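Local coordinates for long form salivary protein D7L1 (Anopheles stephensi, PDB 3NHI) that binds and sequesters cysteinyl leukotrienes and thromboxane A2 analogues, mediators of the host response, and so modulates blood feeding by female mosquitoes, at residues 8-13 / 196-201; 191-196 / 256-261. All blocks are in the same frame, centred on the assembly; numbering follows the deposited sequence.

Contact 1 (8-13 / 196-201); sequences AEQALY and GLRYMD. With EAH ((5S,7E,9E,11Z,14Z)-5-hydroxyicosa-7,9,11,14-tetraenoic acid), chain B.
Arg198, leaving the end of helix 184-196 with the positive phi of a Schellman motif, reaches to helix 8-22 and lays its guanidinium flat on the ring of Tyr13, the planes 4° apart and the centres 3.8 Å apart. This is the tight part. Tyr13 CG sits over the middle of the guanidinium, and Arg198 CD adds a CH-pi contact to the same ring face, 3.9 Å from the centroid. The arginine chain bends at chi2 (64°) and then runs extended along the ring, so its aliphatic part passes the phenol end and its charge lies near Tyr13 CB. Glu9 meets the guanidinium edge in a salt bridge: Arg198 NH1 gives a bond of 2.8 Å to the syn side of Glu9 OE2, whereas both bonds from NH2 are weak. Glu9 OE2 is also hydrogen-bonded to the hydroxyl of Tyr268, which helps to position the carboxylate. NH1 also donates to Gly196 O at 2.8 Å, within the guanidinium plane. The looser side is bridged by water. One molecule accepts from Arg198 NH2 and donates to Gln10 O; another links Tyr13 OH with Leu197 O. Leu12, a residue of the ligand pocket, sets CD1 against the carboxylate end of the bound hydroxy fatty acid. Stacking, carboxylate and carbonyl together fix the guanidinium's rotation, and its charge is probably balanced by Glu9 and the ring face.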
ATOM      1  N   ALA A   8     -10.488   2.351   1.834  1.00  4.55           N
ATOM      2  CA  ALA A   8      -9.634   3.307   2.545  1.00  4.90           C
ATOM      3  C   ALA A   8      -8.188   2.844   2.718  1.00  4.66           C
ATOM      4  O   ALA A   8      -7.260   3.667   2.626  1.00  5.02           O
ATOM      5  CB  ALA A   8     -10.248   3.670   3.892  1.00  5.14           C
ATOM      6  N   GLU A   9      -7.990   1.553   2.979  1.00  4.75           N
ATOM      7  CA  GLU A   9      -6.640   1.021   3.115  1.00  4.59           C
ATOM      8  C   GLU A   9      -5.902   1.064   1.774  1.00  4.42           C
ATOM      9  O   GLU A   9      -4.708   1.369   1.724  1.00  4.22           O
ATOM     10  CB  GLU A   9      -6.657  -0.410   3.666  1.00  4.60           C
ATOM     11  CG  GLU A   9      -5.264  -1.061   3.785  1.00  5.77           C
ATOM     12  CD  GLU A   9      -4.706  -1.625   2.474  1.00  5.45           C
ATOM     13  OE1 GLU A   9      -5.482  -2.052   1.591  1.00  6.13           O
ATOM     14  OE2 GLU A   9      -3.463  -1.672   2.344  1.00  6.30           O
ATOM     15  N   GLN A  10      -6.612   0.753   0.692  1.00  4.17           N
ATOM     16  CA  GLN A  10      -5.978   0.724  -0.616  1.00  4.04           C
ATOM     17  C   GLN A  10      -5.534   2.122  -1.027  1.00  4.54           C
ATOM     18  O   GLN A  10      -4.446   2.299  -1.596  1.00  4.55           O
ATOM     19  CB  GLN A  10      -6.926   0.125  -1.633  1.00  4.31           C
ATOM     20  CG  GLN A  10      -7.124  -1.360  -1.449  1.00  5.90           C
ATOM     21  CD  GLN A  10      -8.186  -1.846  -2.391  1.00  7.54           C
ATOM     22  OE1 GLN A  10      -9.348  -1.500  -2.263  1.00  6.80           O
ATOM     23  NE2 GLN A  10      -7.775  -2.592  -3.412  1.00 12.07           N
ATOM     24  N   ALA A  11      -6.362   3.118  -0.731  1.00  4.57           N
ATOM     25  CA  ALA A  11      -5.983   4.507  -0.988  1.00  4.94           C
ATOM     26  C   ALA A  11      -4.805   4.951  -0.108  1.00  4.58           C
ATOM     27  O   ALA A  11      -3.856   5.581  -0.609  1.00  4.85           O
ATOM     28  CB  ALA A  11      -7.177   5.436  -0.799  1.00  5.20           C
ATOM     29  N   LEU A  12      -4.862   4.627   1.188  1.00  4.61           N
ATOM     30  CA  LEU A  12      -3.786   5.001   2.109  1.00  4.68           C
ATOM     31  C   LEU A  12      -2.457   4.389   1.676  1.00  4.72           C
ATOM     32  O   LEU A  12      -1.401   5.038   1.756  1.00  5.00           O
ATOM     33  CB  LEU A  12      -4.128   4.590   3.543  1.00  5.04           C
ATOM     34  CG  LEU A  12      -3.272   5.267   4.622  1.00  5.84           C
ATOM     35  CD1 LEU A  12      -3.495   6.781   4.676  1.00  8.01           C
ATOM     36  CD2 LEU A  12      -3.546   4.654   5.982  1.00  7.40           C
ATOM     37  N   TYR A  13      -2.512   3.141   1.205  1.00  4.63           N
ATOM     38  CA  TYR A  13      -1.325   2.480   0.679  1.00  5.39           C
ATOM     39  C   TYR A  13      -0.710   3.273  -0.469  1.00  5.55           C
ATOM     40  O   TYR A  13       0.505   3.511  -0.498  1.00  5.34           O
ATOM     41  CB  TYR A  13      -1.641   1.048   0.222  1.00  5.25           C
ATOM     42  CG  TYR A  13      -0.407   0.351  -0.308  1.00  5.06           C
ATOM     43  CD1 TYR A  13       0.408  -0.400   0.542  1.00  5.57           C
ATOM     44  CD2 TYR A  13      -0.029   0.483  -1.649  1.00  5.54           C
ATOM     45  CE1 TYR A  13       1.566  -0.998   0.064  1.00  5.93           C
ATOM     46  CE2 TYR A  13       1.119  -0.103  -2.130  1.00  6.16           C
ATOM     47  CZ  TYR A  13       1.907  -0.855  -1.271  1.00  6.80           C
ATOM     48  OH  TYR A  13       3.063  -1.447  -1.748  1.00  8.04           O
ATOM     49  N   GLY A 196      -1.360  -8.367   1.184  1.00  4.51           N
ATOM     50  CA  GLY A 196      -1.352  -7.114   1.949  1.00  5.09           C
ATOM     51  C   GLY A 196      -0.041  -6.346   1.856  1.00  5.11           C
ATOM     52  O   GLY A 196      -0.028  -5.111   1.832  1.00  5.10           O
ATOM     53  N   LEU A 197       1.068  -7.078   1.772  1.00  5.44           N
ATOM     54  CA  LEU A 197       2.393  -6.467   1.632  1.00  5.82           C
ATOM     55  C   LEU A 197       2.759  -6.162   0.184  1.00  5.44           C
ATOM     56  O   LEU A 197       3.835  -5.639  -0.077  1.00  5.93           O
ATOM     57  CB  LEU A 197       3.468  -7.363   2.250  1.00  5.71           C
ATOM     58  CG  LEU A 197       3.306  -7.789   3.709  1.00  7.39           C
ATOM     59  CD1 LEU A 197       4.586  -8.467   4.190  1.00  7.05           C
ATOM     60  CD2 LEU A 197       2.898  -6.665   4.645  1.00  9.65           C
ATOM     61  N   ARG A 198       1.862  -6.515  -0.737  1.00  5.40           N
ATOM     62  CA  ARG A 198       2.049  -6.309  -2.183  1.00  5.22           C
ATOM     63  C   ARG A 198       3.212  -7.131  -2.746  1.00  5.11           C
ATOM     64  O   ARG A 198       3.773  -6.805  -3.788  1.00  5.78           O
ATOM     65  CB  ARG A 198       2.170  -4.812  -2.513  1.00  5.16           C
ATOM     66  CG  ARG A 198       0.818  -4.078  -2.649  1.00  5.29           C
ATOM     67  CD  ARG A 198      -0.014  -4.018  -1.346  1.00  5.45           C
ATOM     68  NE  ARG A 198      -1.160  -3.125  -1.515  1.00  4.92           N
ATOM     69  CZ  ARG A 198      -2.034  -2.814  -0.559  1.00  5.22           C
ATOM     70  NH1 ARG A 198      -1.906  -3.314   0.667  1.00  5.44           N
ATOM     71  NH2 ARG A 198      -3.034  -1.982  -0.821  1.00  5.09           N
ATOM     72  N   TYR A 199       3.555  -8.209  -2.049  1.00  5.16           N
ATOM     73  CA  TYR A 199       4.452  -9.240  -2.595  1.00  5.29           C
ATOM     74  C   TYR A 199       3.822  -9.947  -3.792  1.00  5.97           C
ATOM     75  O   TYR A 199       4.526 -10.458  -4.672  1.00  6.56           O
ATOM     76  CB  TYR A 199       4.731 -10.302  -1.537  1.00  5.32           C
ATOM     77  CG  TYR A 199       5.709  -9.959  -0.443  1.00  4.66           C
ATOM     78  CD1 TYR A 199       6.264  -8.670  -0.295  1.00  5.11           C
ATOM     79  CD2 TYR A 199       6.070 -10.936   0.477  1.00  5.01           C
ATOM     80  CE1 TYR A 199       7.169  -8.395   0.727  1.00  5.19           C
ATOM     81  CE2 TYR A 199       6.961 -10.675   1.498  1.00  5.89           C
ATOM     82  CZ  TYR A 199       7.518  -9.414   1.624  1.00  4.63           C
ATOM     83  OH  TYR A 199       8.405  -9.183   2.659  1.00  6.68           O
ATOM     84  N   MET A 200       2.496 -10.046  -3.784  1.00  6.20           N
ATOM     85  CA  MET A 200       1.742 -10.677  -4.852  1.00  6.62           C
ATOM     86  C   MET A 200       0.457  -9.915  -5.063  1.00  7.49           C
ATOM     87  O   MET A 200      -0.060  -9.288  -4.134  1.00  7.79           O
ATOM     88  CB  MET A 200       1.390 -12.129  -4.496  1.00  7.16           C
ATOM     89  CG  MET A 200       2.590 -13.013  -4.269  1.00  7.51           C
ATOM     90  SD  MET A 200       2.177 -14.730  -3.911  1.00  9.11           S
ATOM     91  CE  MET A 200       1.888 -15.340  -5.569  1.00  8.97           C
ATOM     92  N   ASP A 201      -0.049  -9.961  -6.286  1.00  8.56           N
ATOM     93  CA  ASP A 201      -1.372  -9.422  -6.588  1.00 10.28           C
ATOM     94  C   ASP A 201      -2.023 -10.317  -7.627  1.00 10.92           C
ATOM     95  O   ASP A 201      -1.573 -11.439  -7.831  1.00 10.69           O
ATOM     96  CB  ASP A 201      -1.306  -7.936  -6.992  1.00 10.75           C
ATOM     97  CG  ASP A 201      -0.627  -7.689  -8.335  1.00 11.38           C
ATOM     98  OD1 ASP A 201      -0.457  -6.492  -8.658  1.00 15.46           O
ATOM     99  OD2 ASP A 201      -0.275  -8.639  -9.066  1.00 12.04           O
TER
HETATM  100  O1  EAH B   1      -6.321   8.134   7.371  1.00 16.83           O
HETATM  101  C1  EAH B   1      -5.710   8.973   6.661  1.00 19.78           C
HETATM  102  O2  EAH B   1      -4.585   9.433   6.975  1.00 20.15           O
HETATM  103  C2  EAH B   1      -6.361   9.437   5.372  1.00 20.85           C
HETATM  104  C3  EAH B   1      -5.672  10.689   4.824  1.00 23.82           C
HETATM  105  C4  EAH B   1      -4.591  10.333   3.807  1.00 25.89           C
HETATM  106  C5  EAH B   1      -3.902  11.587   3.310  1.00 27.40           C
HETATM  107  O3  EAH B   1      -4.739  12.256   2.516  1.00 28.84           O
HETATM  108  C6  EAH B   1      -2.636  11.222   2.538  1.00 27.81           C
HETATM  109  C7  EAH B   1      -2.006  12.447   1.893  1.00 28.00           C
HETATM  110  C8  EAH B   1      -2.205  12.408   0.393  1.00 28.30           C
HETATM  111  C9  EAH B   1      -1.800  13.683  -0.189  1.00 28.70           C
HETATM  112  C10 EAH B   1      -2.127  13.740  -1.479  1.00 28.51           C
HETATM  113  C11 EAH B   1      -1.706  15.035  -2.009  1.00 28.90           C
HETATM  114  C12 EAH B   1      -1.962  15.444  -3.254  1.00 29.13           C
HETATM  115  C13 EAH B   1      -2.701  14.608  -4.273  1.00 29.15           C
HETATM  116  C14 EAH B   1      -1.675  13.872  -5.107  1.00 28.77           C
HETATM  117  C15 EAH B   1      -1.747  13.725  -6.432  1.00 29.04           C
HETATM  118  C16 EAH B   1      -2.878  14.265  -7.273  1.00 28.83           C
HETATM  119  C17 EAH B   1      -3.842  13.131  -7.585  1.00 27.87           C
HETATM  120  C18 EAH B   1      -4.990  13.109  -6.584  1.00 27.00           C
HETATM  121  C19 EAH B   1      -6.153  12.296  -7.128  1.00 26.83           C
HETATM  122  C20 EAH B   1      -7.257  12.190  -6.102  1.00 26.27           C
HETATM  123  O   HOH W   1      -3.510   0.018  -2.920  1.00  7.14           O
HETATM  124  O   HOH W   2       4.500  -3.080  -0.125  1.00 12.53           O

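Contact 2 (191-196 / 256-261); sequences DCIFRG and NAFDFH
Ile193 and Phe194 on helix 184-196 receive the ring of Phe258 from helix 251-266, a helix-to-helix contact inside the all-helical fold of this odorant-binding-protein relative. The first shell is wholly apolar. Ile193 CG2 approaches Phe258 CZ to 3.6 Å, the closest contact between the segments, and lies 3.9 Å from Phe258 CE1. Phe194 takes part through one corner of its ring, CE1, brought near the same corner of Phe258. The side chains of Ile193 and Phe194 each cross that of Phe258 at about a right angle. Two torsions explain who reaches whom. Phe258 holds CG opposite its backbone N (chi1 -160°), which carries the ring out toward helix 184-196. Ile193, with chi1 at -67°, keeps the longer CG1 arm beside its backbone N and leaves CG2 anti to that N, turned to the ring. Phe194 starts in the other direction: its CB points away from helix 251-266, and the ring brings only CE1 back within contact distance. Farther out, His156 of helix 155-163 meets Phe258 edge-to-face and also packs on Ile193, while Tyr199 makes an edge-to-face pair with Phe194. Helix 238-246 touches Phe194 through Ala238, Tyr241 and Tyr242. The Cys159-Cys192 disulfide ties helix 184-196 to helix 155-163 beside Ile193. In the outer shell, His261 ND1 is hydrogen-bonded to Asp213. At the meeting point of the two phenylalanines, CE1 of Phe194 stands 3.9 Å from CE1 of Phe258.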
ATOM      1  N   ASP A 191      -1.021 -16.183   2.401  1.00  5.83           N
ATOM      2  CA  ASP A 191      -1.556 -15.592   1.178  1.00  6.08           C
ATOM      3  C   ASP A 191      -2.092 -14.182   1.446  1.00  5.45           C
ATOM      4  O   ASP A 191      -1.798 -13.230   0.703  1.00  5.38           O
ATOM      5  CB  ASP A 191      -2.640 -16.476   0.559  1.00  6.85           C
ATOM      6  CG  ASP A 191      -3.190 -15.892  -0.711  1.00  8.57           C
ATOM      7  OD1 ASP A 191      -4.355 -15.455  -0.694  1.00 15.13           O
ATOM      8  OD2 ASP A 191      -2.457 -15.842  -1.718  1.00 10.38           O
ATOM      9  N   CYS A 192      -2.844 -14.046   2.533  1.00  5.11           N
ATOM     10  CA  CYS A 192      -3.431 -12.773   2.914  1.00  4.92           C
ATOM     11  C   CYS A 192      -2.313 -11.754   3.198  1.00  4.58           C
ATOM     12  O   CYS A 192      -2.401 -10.579   2.811  1.00  4.70           O
ATOM     13  CB  CYS A 192      -4.347 -13.008   4.120  1.00  5.30           C
ATOM     14  SG  CYS A 192      -5.035 -11.543   4.907  1.00  6.04           S
ATOM     15  N   ILE A 193      -1.254 -12.198   3.862  1.00  5.15           N
ATOM     16  CA  ILE A 193      -0.150 -11.305   4.178  1.00  4.81           C
ATOM     17  C   ILE A 193       0.623 -10.901   2.929  1.00  4.39           C
ATOM     18  O   ILE A 193       0.927  -9.725   2.734  1.00  4.14           O
ATOM     19  CB  ILE A 193       0.782 -11.932   5.229  1.00  4.94           C
ATOM     20  CG1 ILE A 193       0.048 -12.062   6.566  1.00  5.88           C
ATOM     21  CG2 ILE A 193       2.039 -11.091   5.409  1.00  5.78           C
ATOM     22  CD1 ILE A 193       0.705 -13.037   7.544  1.00  6.76           C
ATOM     23  N   PHE A 194       0.940 -11.867   2.074  1.00  4.53           N
ATOM     24  CA  PHE A 194       1.673 -11.559   0.847  1.00  4.90           C
ATOM     25  C   PHE A 194       0.914 -10.555  -0.021  1.00  5.09           C
ATOM     26  O   PHE A 194       1.521  -9.655  -0.620  1.00  5.43           O
ATOM     27  CB  PHE A 194       2.014 -12.830   0.053  1.00  5.37           C
ATOM     28  CG  PHE A 194       3.345 -13.458   0.436  1.00  5.86           C
ATOM     29  CD1 PHE A 194       3.746 -13.551   1.774  1.00  6.11           C
ATOM     30  CD2 PHE A 194       4.192 -13.960  -0.552  1.00  6.32           C
ATOM     31  CE1 PHE A 194       4.982 -14.138   2.113  1.00  6.83           C
ATOM     32  CE2 PHE A 194       5.418 -14.545  -0.226  1.00  6.79           C
ATOM     33  CZ  PHE A 194       5.815 -14.627   1.103  1.00  5.95           C
ATOM     34  N   ARG A 195      -0.409 -10.693  -0.088  1.00  4.87           N
ATOM     35  CA  ARG A 195      -1.213  -9.731  -0.842  1.00  5.50           C
ATOM     36  C   ARG A 195      -1.231  -8.369  -0.141  1.00  4.70           C
ATOM     37  O   ARG A 195      -1.070  -7.332  -0.785  1.00  4.99           O
ATOM     38  CB  ARG A 195      -2.620 -10.268  -1.063  1.00  6.30           C
ATOM     39  CG  ARG A 195      -2.660 -11.430  -2.049  1.00  9.35           C
ATOM     40  CD  ARG A 195      -4.083 -11.913  -2.247  1.00 14.28           C
ATOM     41  NE  ARG A 195      -4.214 -12.880  -3.338  1.00 20.69           N
ATOM     42  CZ  ARG A 195      -4.398 -12.565  -4.622  1.00 21.50           C
ATOM     43  NH1 ARG A 195      -4.458 -11.296  -5.018  1.00 21.07           N
ATOM     44  NH2 ARG A 195      -4.518 -13.533  -5.525  1.00 24.53           N
ATOM     45  N   GLY A 196      -1.360  -8.367   1.184  1.00  4.51           N
ATOM     46  CA  GLY A 196      -1.352  -7.114   1.949  1.00  5.09           C
ATOM     47  C   GLY A 196      -0.041  -6.346   1.856  1.00  5.11           C
ATOM     48  O   GLY A 196      -0.028  -5.111   1.832  1.00  5.10           O
ATOM     49  N   ASN A 256      13.970 -10.794   9.415  1.00  6.26           N
ATOM     50  CA  ASN A 256      14.138  -9.383   9.769  1.00  6.10           C
ATOM     51  C   ASN A 256      13.382  -8.465   8.806  1.00  6.01           C
ATOM     52  O   ASN A 256      12.755  -7.496   9.234  1.00  6.26           O
ATOM     53  CB  ASN A 256      15.625  -9.019   9.842  1.00  6.73           C
ATOM     54  CG  ASN A 256      16.340  -9.726  10.981  1.00  7.51           C
ATOM     55  OD1 ASN A 256      15.711 -10.212  11.920  1.00  8.94           O
ATOM     56  ND2 ASN A 256      17.664  -9.770  10.905  1.00  9.31           N
ATOM     57  N   ALA A 257      13.433  -8.789   7.516  1.00  5.58           N
ATOM     58  CA  ALA A 257      12.744  -8.005   6.484  1.00  5.14           C
ATOM     59  C   ALA A 257      11.228  -8.088   6.628  1.00  4.72           C
ATOM     60  O   ALA A 257      10.532  -7.078   6.540  1.00  4.89           O
ATOM     61  CB  ALA A 257      13.167  -8.478   5.103  1.00  5.18           C
ATOM     62  N   PHE A 258      10.731  -9.294   6.879  1.00  5.15           N
ATOM     63  CA  PHE A 258       9.296  -9.552   6.997  1.00  4.90           C
ATOM     64  C   PHE A 258       8.751  -8.948   8.294  1.00  4.95           C
ATOM     65  O   PHE A 258       7.646  -8.382   8.301  1.00  4.72           O
ATOM     66  CB  PHE A 258       9.102 -11.065   6.960  1.00  4.60           C
ATOM     67  CG  PHE A 258       7.720 -11.549   6.588  1.00  5.37           C
ATOM     68  CD1 PHE A 258       7.098 -11.213   5.379  1.00  5.20           C
ATOM     69  CD2 PHE A 258       7.100 -12.461   7.426  1.00  4.85           C
ATOM     70  CE1 PHE A 258       5.839 -11.762   5.041  1.00  5.12           C
ATOM     71  CE2 PHE A 258       5.863 -13.010   7.110  1.00  5.23           C
ATOM     72  CZ  PHE A 258       5.227 -12.670   5.909  1.00  5.41           C
ATOM     73  N   ASP A 259       9.523  -9.039   9.381  1.00  5.21           N
ATOM     74  CA  ASP A 259       9.138  -8.425  10.653  1.00  5.21           C
ATOM     75  C   ASP A 259       9.097  -6.904  10.523  1.00  4.97           C
ATOM     76  O   ASP A 259       8.174  -6.260  11.030  1.00  4.75           O
ATOM     77  CB  ASP A 259      10.115  -8.796  11.785  1.00  5.36           C
ATOM     78  CG  ASP A 259      10.069 -10.267  12.174  1.00  6.86           C
ATOM     79  OD1 ASP A 259       9.128 -10.989  11.786  1.00  6.55           O
ATOM     80  OD2 ASP A 259      10.979 -10.687  12.923  1.00  7.89           O
ATOM     81  N   PHE A 260      10.072  -6.324   9.824  1.00  5.06           N
ATOM     82  CA  PHE A 260      10.064  -4.866   9.625  1.00  4.71           C
ATOM     83  C   PHE A 260       8.840  -4.462   8.807  1.00  5.01           C
ATOM     84  O   PHE A 260       8.183  -3.466   9.124  1.00  5.09           O
ATOM     85  CB  PHE A 260      11.363  -4.394   8.966  1.00  4.92           C
ATOM     86  CG  PHE A 260      11.504  -2.894   8.877  1.00  4.51           C
ATOM     87  CD1 PHE A 260      11.102  -2.063   9.925  1.00  6.35           C
ATOM     88  CD2 PHE A 260      12.092  -2.323   7.766  1.00  6.10           C
ATOM     89  CE1 PHE A 260      11.270  -0.673   9.851  1.00  6.35           C
ATOM     90  CE2 PHE A 260      12.269  -0.939   7.678  1.00  7.21           C
ATOM     91  CZ  PHE A 260      11.863  -0.113   8.726  1.00  7.48           C
ATOM     92  N   HIS A 261       8.514  -5.248   7.776  1.00  4.82           N
ATOM     93  CA  HIS A 261       7.308  -4.942   7.018  1.00  4.36           C
ATOM     94  C   HIS A 261       6.045  -5.151   7.858  1.00  4.48           C
ATOM     95  O   HIS A 261       5.075  -4.401   7.696  1.00  5.58           O
ATOM     96  CB  HIS A 261       7.241  -5.687   5.684  1.00  4.58           C
ATOM     97  CG  HIS A 261       6.422  -4.979   4.642  1.00  3.90           C
ATOM     98  ND1 HIS A 261       6.555  -5.251   3.298  1.00  4.60           N
ATOM     99  CD2 HIS A 261       5.489  -3.999   4.734  1.00  5.30           C
ATOM    100  CE1 HIS A 261       5.720  -4.490   2.609  1.00  5.57           C
ATOM    101  NE2 HIS A 261       5.063  -3.719   3.456  1.00  5.52           N
TER

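How the contacts relate
Helix 184-196 serves both contacts: Gly196, its last helical residue, is common to them, and the chain leaving it supplies the arginine of contact 1. Contact 2 is buried and apolar, joining two helices of the later part of the chain. Contact 1, nearer the centre of the molecule and only partly buried, joins that region to the N-terminal helix with charge, stacking and water. Their centres lie about 11 Å apart, and residues 197 and 199 span the gap: Leu197 CD1 comes within 3.6 Å of Phe258 CE1, and Tyr199 OH packs on Phe258 too. The lipid pocket adjoins contact 1, whereas contact 2 stands away from it.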